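Local structure of metallo-beta-lactamase family protein (Thermus thermophilus, 2ZO4) at residues A[15-20]-A[135-140]; A[71-76]-A[101-106]; A[217-222]-A[246-251]. The protein is probably a zinc-dependent hydrolase of the metallo-beta-lactamase superfamily, binding two zinc ions, with a substrate that is not established. All blocks are in the same frame, centred on the assembly; numbering follows the deposited sequence.

Interaction 1. Residues A[15-20]-A[135-140]; sequences IPYPLK and EKTRER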
# COMPACT_ATOMS: atom_id res chain seq x y z
N ILE A 15 -13.41 0.91 6.38
CA ILE A 15 -12.50 -0.19 6.70
C ILE A 15 -12.22 -0.26 8.21
O ILE A 15 -12.13 0.78 8.87
CB ILE A 15 -11.16 -0.11 5.89
CG1 ILE A 15 -10.45 1.24 6.10
CG2 ILE A 15 -11.41 -0.37 4.41
CD1 ILE A 15 -9.01 1.29 5.60
N PRO A 16 -12.09 -1.48 8.75
CA PRO A 16 -11.92 -1.65 10.20
C PRO A 16 -10.48 -1.42 10.67
O PRO A 16 -9.99 -2.14 11.54
CB PRO A 16 -12.34 -3.10 10.42
CG PRO A 16 -11.96 -3.79 9.16
CD PRO A 16 -12.13 -2.78 8.05
N TYR A 17 -9.83 -0.40 10.11
CA TYR A 17 -8.44 -0.06 10.43
C TYR A 17 -8.32 1.44 10.73
O TYR A 17 -9.20 2.21 10.32
CB TYR A 17 -7.50 -0.49 9.30
CG TYR A 17 -7.60 -1.96 8.99
CD1 TYR A 17 -7.08 -2.92 9.87
CD2 TYR A 17 -8.24 -2.41 7.83
CE1 TYR A 17 -7.19 -4.27 9.60
CE2 TYR A 17 -8.35 -3.76 7.55
CZ TYR A 17 -7.82 -4.69 8.44
OH TYR A 17 -7.93 -6.03 8.18
N PRO A 18 -7.27 1.86 11.46
CA PRO A 18 -7.09 3.27 11.84
C PRO A 18 -7.25 4.30 10.71
O PRO A 18 -7.60 5.45 10.99
CB PRO A 18 -5.66 3.32 12.41
CG PRO A 18 -5.07 1.96 12.18
CD PRO A 18 -6.19 1.01 12.00
N LEU A 19 -7.01 3.90 9.46
CA LEU A 19 -7.24 4.78 8.31
C LEU A 19 -8.73 5.06 8.07
O LEU A 19 -9.08 6.08 7.48
CB LEU A 19 -6.59 4.20 7.05
N LYS A 20 -9.57 4.13 8.52
CA LYS A 20 -11.04 4.27 8.57
C LYS A 20 -11.78 4.19 7.24
O LYS A 20 -12.90 3.65 7.17
CB LYS A 20 -11.46 5.53 9.35
CG LYS A 20 -11.19 5.48 10.86
CD LYS A 20 -12.17 4.56 11.60
CE LYS A 20 -13.58 5.16 11.69
NZ LYS A 20 -14.58 4.16 12.17
N GLU A 135 -5.17 -12.96 11.94
CA GLU A 135 -6.17 -14.00 11.67
C GLU A 135 -7.52 -13.37 11.33
O GLU A 135 -8.20 -13.83 10.40
CB GLU A 135 -6.31 -14.94 12.87
N LYS A 136 -7.90 -12.34 12.07
CA LYS A 136 -9.14 -11.60 11.82
C LYS A 136 -9.12 -10.92 10.45
O LYS A 136 -10.13 -10.88 9.76
CB LYS A 136 -9.39 -10.57 12.93
N THR A 137 -7.96 -10.39 10.08
CA THR A 137 -7.74 -9.79 8.76
C THR A 137 -7.84 -10.84 7.64
O THR A 137 -8.56 -10.62 6.67
CB THR A 137 -6.38 -9.06 8.71
OG1 THR A 137 -6.38 -7.98 9.65
CG2 THR A 137 -6.10 -8.52 7.31
N ARG A 138 -7.12 -11.95 7.79
CA ARG A 138 -7.15 -13.05 6.80
C ARG A 138 -8.56 -13.53 6.47
O ARG A 138 -8.85 -13.89 5.33
CB ARG A 138 -6.31 -14.23 7.28
CG ARG A 138 -4.81 -14.03 7.21
CD ARG A 138 -4.07 -15.33 7.46
NE ARG A 138 -2.61 -15.17 7.41
CZ ARG A 138 -1.89 -15.23 6.29
NH1 ARG A 138 -2.47 -15.44 5.12
NH2 ARG A 138 -0.57 -15.08 6.35
N GLU A 139 -9.43 -13.54 7.49
CA GLU A 139 -10.83 -13.94 7.32
C GLU A 139 -11.61 -12.96 6.43
O GLU A 139 -12.62 -13.34 5.83
CB GLU A 139 -11.51 -14.05 8.69
N ARG A 140 -11.12 -11.73 6.35
CA ARG A 140 -11.75 -10.67 5.56
C ARG A 140 -11.12 -10.56 4.16
O ARG A 140 -11.56 -9.75 3.33
CB ARG A 140 -11.65 -9.33 6.29
CG ARG A 140 -12.16 -9.36 7.73
CD ARG A 140 -12.35 -7.98 8.30
NE ARG A 140 -11.11 -7.39 8.80
CZ ARG A 140 -10.86 -7.13 10.08
NH1 ARG A 140 -11.76 -7.38 11.02
NH2 ARG A 140 -9.69 -6.59 10.42

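Interaction 2. Residues A[71-76]-A[101-106]; sequences HHPDHY and RFWREP. With ZN (zinc ion), chain C; ZN (zinc ion), chain B.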
# COMPACT_ATOMS: atom_id res chain seq x y z
N HIS A 71 -1.19 -5.26 -2.28
CA HIS A 71 -1.74 -6.44 -1.61
C HIS A 71 -2.37 -6.19 -0.24
O HIS A 71 -2.90 -7.13 0.37
CB HIS A 71 -0.64 -7.48 -1.42
CG HIS A 71 0.32 -7.14 -0.32
ND1 HIS A 71 1.37 -6.27 -0.49
CD2 HIS A 71 0.37 -7.53 0.98
CE1 HIS A 71 2.04 -6.15 0.64
NE2 HIS A 71 1.45 -6.91 1.55
N HIS A 72 -2.28 -4.97 0.28
CA HIS A 72 -2.82 -4.69 1.61
C HIS A 72 -4.33 -4.96 1.62
O HIS A 72 -5.01 -4.74 0.61
CB HIS A 72 -2.49 -3.27 2.08
CG HIS A 72 -1.02 -3.04 2.34
ND1 HIS A 72 -0.48 -1.79 2.49
CD2 HIS A 72 0.01 -3.91 2.44
CE1 HIS A 72 0.82 -1.89 2.70
NE2 HIS A 72 1.14 -3.17 2.67
N PRO A 73 -4.86 -5.45 2.76
CA PRO A 73 -6.23 -5.98 2.81
C PRO A 73 -7.31 -4.98 2.37
O PRO A 73 -8.28 -5.37 1.74
CB PRO A 73 -6.41 -6.35 4.29
CG PRO A 73 -5.34 -5.60 5.02
CD PRO A 73 -4.20 -5.53 4.07
N ASP A 74 -7.12 -3.70 2.69
CA ASP A 74 -8.06 -2.63 2.32
C ASP A 74 -8.15 -2.34 0.81
O ASP A 74 -9.04 -1.62 0.37
CB ASP A 74 -7.77 -1.35 3.12
CG ASP A 74 -6.32 -0.89 3.02
OD1 ASP A 74 -5.40 -1.75 3.02
OD2 ASP A 74 -6.09 0.33 2.95
N HIS A 75 -7.23 -2.90 0.03
CA HIS A 75 -7.21 -2.70 -1.42
C HIS A 75 -7.43 -4.02 -2.17
O HIS A 75 -8.00 -4.06 -3.25
CB HIS A 75 -5.87 -2.08 -1.85
CG HIS A 75 -5.59 -0.75 -1.20
ND1 HIS A 75 -5.78 0.45 -1.85
CD2 HIS A 75 -5.15 -0.44 0.04
CE1 HIS A 75 -5.47 1.45 -1.04
NE2 HIS A 75 -5.08 0.93 0.11
N TYR A 76 -7.00 -5.11 -1.54
CA TYR A 76 -6.86 -6.42 -2.17
C TYR A 76 -7.93 -7.41 -1.70
O TYR A 76 -8.14 -8.45 -2.33
CB TYR A 76 -5.44 -6.90 -1.83
CG TYR A 76 -5.03 -8.34 -2.10
CD1 TYR A 76 -4.18 -8.65 -3.16
CD2 TYR A 76 -5.40 -9.36 -1.23
CE1 TYR A 76 -3.75 -9.96 -3.38
CE2 TYR A 76 -4.99 -10.67 -1.45
CZ TYR A 76 -4.16 -10.97 -2.51
OH TYR A 76 -3.75 -12.26 -2.71
N ARG A 101 1.79 -13.97 -1.99
CA ARG A 101 2.10 -15.26 -1.37
C ARG A 101 1.70 -15.31 0.10
O ARG A 101 1.20 -16.33 0.59
CB ARG A 101 3.59 -15.60 -1.52
CG ARG A 101 3.92 -17.04 -1.13
CD ARG A 101 5.38 -17.38 -1.33
NE ARG A 101 5.60 -18.80 -1.03
CZ ARG A 101 6.76 -19.32 -0.64
NH1 ARG A 101 7.84 -18.55 -0.49
NH2 ARG A 101 6.85 -20.63 -0.40
N PHE A 102 1.92 -14.20 0.81
CA PHE A 102 1.53 -14.07 2.22
C PHE A 102 0.06 -14.43 2.44
O PHE A 102 -0.28 -15.13 3.41
CB PHE A 102 1.84 -12.66 2.72
CG PHE A 102 1.43 -12.40 4.14
CD1 PHE A 102 2.27 -12.74 5.20
CD2 PHE A 102 0.19 -11.83 4.43
CE1 PHE A 102 1.90 -12.50 6.51
CE2 PHE A 102 -0.20 -11.60 5.74
CZ PHE A 102 0.66 -11.93 6.78
N TRP A 103 -0.81 -13.97 1.54
CA TRP A 103 -2.24 -14.26 1.63
C TRP A 103 -2.59 -15.67 1.14
O TRP A 103 -3.39 -16.36 1.77
CB TRP A 103 -3.08 -13.22 0.87
CG TRP A 103 -2.96 -11.82 1.40
CD1 TRP A 103 -2.53 -10.71 0.72
CD2 TRP A 103 -3.28 -11.36 2.73
NE1 TRP A 103 -2.56 -9.61 1.53
CE2 TRP A 103 -3.02 -9.98 2.77
CE3 TRP A 103 -3.77 -12.00 3.88
CZ2 TRP A 103 -3.22 -9.21 3.92
CZ3 TRP A 103 -3.96 -11.23 5.03
CH2 TRP A 103 -3.69 -9.85 5.03
N ARG A 104 -1.99 -16.08 0.03
CA ARG A 104 -2.27 -17.38 -0.59
C ARG A 104 -1.74 -18.56 0.22
O ARG A 104 -2.39 -19.61 0.30
CB ARG A 104 -1.71 -17.44 -2.02
CG ARG A 104 -2.51 -16.65 -3.06
CD ARG A 104 -3.95 -17.17 -3.22
NE ARG A 104 -4.07 -18.39 -4.03
CZ ARG A 104 -3.26 -18.73 -5.03
NH2 ARG A 104 -3.47 -19.86 -5.69
N GLU A 105 -0.57 -18.38 0.82
CA GLU A 105 0.09 -19.43 1.60
C GLU A 105 0.35 -18.94 3.02
O GLU A 105 1.45 -18.45 3.31
CB GLU A 105 1.40 -19.84 0.94
CG GLU A 105 1.28 -20.36 -0.48
CD GLU A 105 2.62 -20.61 -1.13
OE1 GLU A 105 3.57 -20.98 -0.40
OE2 GLU A 105 2.73 -20.45 -2.36
N PRO A 106 -0.65 -19.07 3.91
CA PRO A 106 -0.57 -18.55 5.27
C PRO A 106 0.65 -19.01 6.07
O PRO A 106 1.03 -18.35 7.03
CB PRO A 106 -1.86 -19.07 5.92
CG PRO A 106 -2.80 -19.23 4.79
CD PRO A 106 -1.95 -19.73 3.66
ZN ZN C . -4.44 1.61 1.95
ZN ZN B . -1.49 0.10 1.86
O HOH W 1 -3.27 0.26 2.80

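Interaction 3. Residues A[217-222]-A[246-251]; sequences SLDRLA and ELKAHH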
# COMPACT_ATOMS: atom_id res chain seq x y z
N SER A 217 10.66 6.21 -5.05
CA SER A 217 9.31 6.27 -5.63
C SER A 217 8.73 7.67 -5.55
O SER A 217 8.12 8.15 -6.50
CB SER A 217 8.38 5.25 -4.97
OG SER A 217 8.81 3.93 -5.24
N LEU A 218 8.93 8.33 -4.41
CA LEU A 218 8.54 9.73 -4.23
C LEU A 218 9.23 10.65 -5.23
O LEU A 218 8.60 11.56 -5.77
CB LEU A 218 8.84 10.21 -2.80
CG LEU A 218 8.18 9.54 -1.59
CD1 LEU A 218 8.76 10.12 -0.31
CD2 LEU A 218 6.66 9.67 -1.62
N ASP A 219 10.52 10.41 -5.47
CA ASP A 219 11.28 11.14 -6.49
C ASP A 219 10.65 10.97 -7.87
O ASP A 219 10.47 11.94 -8.59
CB ASP A 219 12.73 10.64 -6.54
CG ASP A 219 13.63 11.30 -5.51
OD1 ASP A 219 13.54 12.54 -5.32
OD2 ASP A 219 14.44 10.58 -4.89
N ARG A 220 10.33 9.72 -8.21
CA ARG A 220 9.71 9.37 -9.50
C ARG A 220 8.38 10.11 -9.68
O ARG A 220 8.15 10.72 -10.72
CB ARG A 220 9.51 7.85 -9.59
CG ARG A 220 9.32 7.30 -11.00
CD ARG A 220 7.89 6.83 -11.26
NE ARG A 220 7.74 6.22 -12.58
CZ ARG A 220 7.84 4.91 -12.84
NH1 ARG A 220 8.09 4.04 -11.87
NH2 ARG A 220 7.69 4.47 -14.08
N LEU A 221 7.54 10.07 -8.65
CA LEU A 221 6.25 10.78 -8.67
C LEU A 221 6.40 12.30 -8.69
O LEU A 221 5.60 12.99 -9.32
CB LEU A 221 5.37 10.36 -7.49
CG LEU A 221 4.96 8.88 -7.40
CD1 LEU A 221 4.08 8.65 -6.17
CD2 LEU A 221 4.27 8.40 -8.68
N ALA A 222 7.43 12.81 -8.02
CA ALA A 222 7.70 14.25 -7.98
C ALA A 222 7.98 14.83 -9.37
O ALA A 222 7.54 15.93 -9.70
CB ALA A 222 8.84 14.57 -7.03
N GLU A 246 7.30 17.02 0.39
CA GLU A 246 6.93 17.06 1.81
C GLU A 246 7.15 15.71 2.51
O GLU A 246 7.58 15.66 3.66
CB GLU A 246 5.48 17.51 1.99
CG GLU A 246 5.26 19.02 1.82
CD GLU A 246 3.79 19.42 1.75
OE1 GLU A 246 2.89 18.56 1.94
OE2 GLU A 246 3.53 20.62 1.51
N LEU A 247 6.84 14.62 1.81
CA LEU A 247 7.00 13.27 2.38
C LEU A 247 8.47 12.86 2.45
O LEU A 247 8.86 12.10 3.34
CB LEU A 247 6.18 12.25 1.59
CG LEU A 247 4.67 12.30 1.82
CD1 LEU A 247 3.93 11.44 0.81
CD2 LEU A 247 4.33 11.88 3.24
N LYS A 248 9.26 13.36 1.51
CA LYS A 248 10.71 13.24 1.54
C LYS A 248 11.24 13.87 2.82
O LYS A 248 11.97 13.23 3.58
CB LYS A 248 11.30 13.97 0.34
CG LYS A 248 12.29 13.17 -0.45
CD LYS A 248 11.57 12.27 -1.42
CE LYS A 248 12.47 11.88 -2.57
NZ LYS A 248 13.51 10.87 -2.21
N ALA A 249 10.86 15.12 3.05
CA ALA A 249 11.30 15.90 4.21
C ALA A 249 10.81 15.28 5.52
O ALA A 249 11.55 15.25 6.50
CB ALA A 249 10.83 17.35 4.09
N HIS A 250 9.58 14.78 5.50
CA HIS A 250 8.98 14.07 6.64
C HIS A 250 9.85 12.90 7.10
O HIS A 250 10.16 12.79 8.28
CB HIS A 250 7.58 13.58 6.27
CG HIS A 250 6.94 12.72 7.32
ND1 HIS A 250 6.52 13.22 8.54
CD2 HIS A 250 6.66 11.39 7.34
CE1 HIS A 250 6.01 12.23 9.26
NE2 HIS A 250 6.08 11.12 8.56
N HIS A 251 10.23 12.03 6.17
CA HIS A 251 11.02 10.86 6.52
C HIS A 251 12.45 11.21 6.92
O HIS A 251 13.03 10.54 7.76
CB HIS A 251 10.97 9.81 5.41
CG HIS A 251 9.66 9.08 5.35
ND1 HIS A 251 9.34 8.06 6.22
CD2 HIS A 251 8.58 9.27 4.56
CE1 HIS A 251 8.12 7.64 5.96
NE2 HIS A 251 7.64 8.35 4.95

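Interaction 1. Residues A[15-20]-A[135-140]
Tyr17 OH is gripped by two groups of the 135-140 segment. It donates to Thr137 OG1 at 2.9 Å and accepts from Arg140 NH2, also at 2.9 Å. The contact belongs to the metallo-beta-lactamase fold. It ties the loop between strands 8-14 and 21-29 to the 135-140 segment. The N-H of Arg140 points almost straight at the phenol oxygen, with an angle of 171°, and that oxygen lies in the guanidinium plane. The tyrosine ring stands steeply to this plane, at 75°. Thr137 OG1 sits at the ring edge, in its plane. This hydroxyl is also bonded to Thr133 O, one turn back in the helix, so it links the tyrosine to the helix backbone. Pro16 packs too: its CG lies over the centre of one guanidinium face, 3.6 Å from Arg140 CZ. The Arg140 chain bends at chi3 (-82°), which turns the guanidinium back toward the helix. Lys136 O lies over the opposite face, toward the rim. Tyr17 and Thr137 both touch Pro73 of the short zinc-site helix, and the Tyr17 side chain is about 5 Å from that of Asp74. The Thr137 methyl lies close by, with CG2 3.2 Å from Tyr17 OH.

Interaction 2. Residues A[71-76]-A[101-106]
Residues 71-76 hold most of the His-X-His-X-Asp-His zinc motif of the metallo-beta-lactamase fold, which begins at His70; helix 99-104 packs behind it. Trp103 carries the contact. Its NE1 gives a hydrogen bond of 2.8 Å to His71 O. The bond is bent, 143° at the hydrogen, and the donor is tilted from the carbonyl plane. The His71 ring meets the indole rim to rim, with its CD2 3.6 Å from Trp103 NE1. Its own nitrogens bond to Glu95 and Tyr205. Tyr76 lies alongside the pyrrole part of the indole. The planes are 28° apart but slid, so the rings barely overlap, and Tyr76 CE2 comes to 3.3 Å from Trp103 CD1. The CG of Tyr76 is anti to the backbone N (chi1 168°), and this swings the ring toward helix 99-104. Pro73 CD touches the benzo part at Trp103 CZ2. Phe102, its neighbour in the chain, sets CD2 over one indole face. On the metal side, His72 ND1 binds one zinc ion at 2.2 Å. Asp74 OD2 and His75 NE2 bind the other, at 2.3 and 2.1 Å. A water bridges both metals, 2.0 Å from each. His70, His171, Asp190 and His233 complete the ligands, with Asp190 shared. His75 ND1 bonds to Asp37, which should fix the rotation of that ring. This is the dinuclear zinc centre characteristic of the superfamily.

Interaction 3. Residues A[217-222]-A[246-251]
This is an antiparallel helix-helix contact between helix 210-222 and the long helix 240-261. It is leucine packing with a salt bridge at its margin. The two short segments run at 158° to each other, and their axes come within 10.2 Å. Leu218 is the main apolar piece. Its CG is anti to the carbonyl carbon (chi1 -61°), and the branch reaches across to the second helix. There CD1 rests 3.8 Å from Leu247 CB and CD2 faces Leu247 CD1. The two leucines cross at about a right angle. Lys248 runs past Leu218 in the opposite direction, with its CD 3.7 Å from Leu218 CB. The lysine chain is bent at chi2 and chi4, so its aliphatic part covers the leucine while its ammonium turns to the first helix. There NZ forms a salt bridge with Asp219 OD2 at 2.9 Å. As a hydrogen bond this pair is weak. The stronger bond of this nitrogen goes to Leu215 O, a backbone carbonyl of the same helix, so the lysine meets helix 210-222 at two points. Along helix 240-261, His251 reaches Leu211, Phe214 and Leu215 of helix 210-222 and bonds to His295 of helix 286-301. Leu247 also packs on Leu192 and Ser197, in the loop after strand 185-189. At His251, helices 210-222, 240-261 and 286-301 come together.

Overall arrangement
Interactions 1 and 2 adjoin, with centres 12 Å apart, where helix 133-138 meets helix 99-104. Arg138 NH1 reaches Phe102 O at 2.8 Å, a probable hydrogen bond, and Thr137 CG2 packs on Trp103 CH2 at 3.6 Å. Interaction 2 holds ligands of both zinc ions. Interaction 1 borders the same site, with the Tyr17 side chain about 8 Å from a zinc ion. Interaction 3 lies on the opposite side of the chain's centre. Its centre is 27 Å from that of interaction 1 and 26 Å from that of interaction 2, and it touches neither. The side chains of Leu218 and His171 are about 9 Å apart, and that of Leu247 is about 13 Å from a zinc ion.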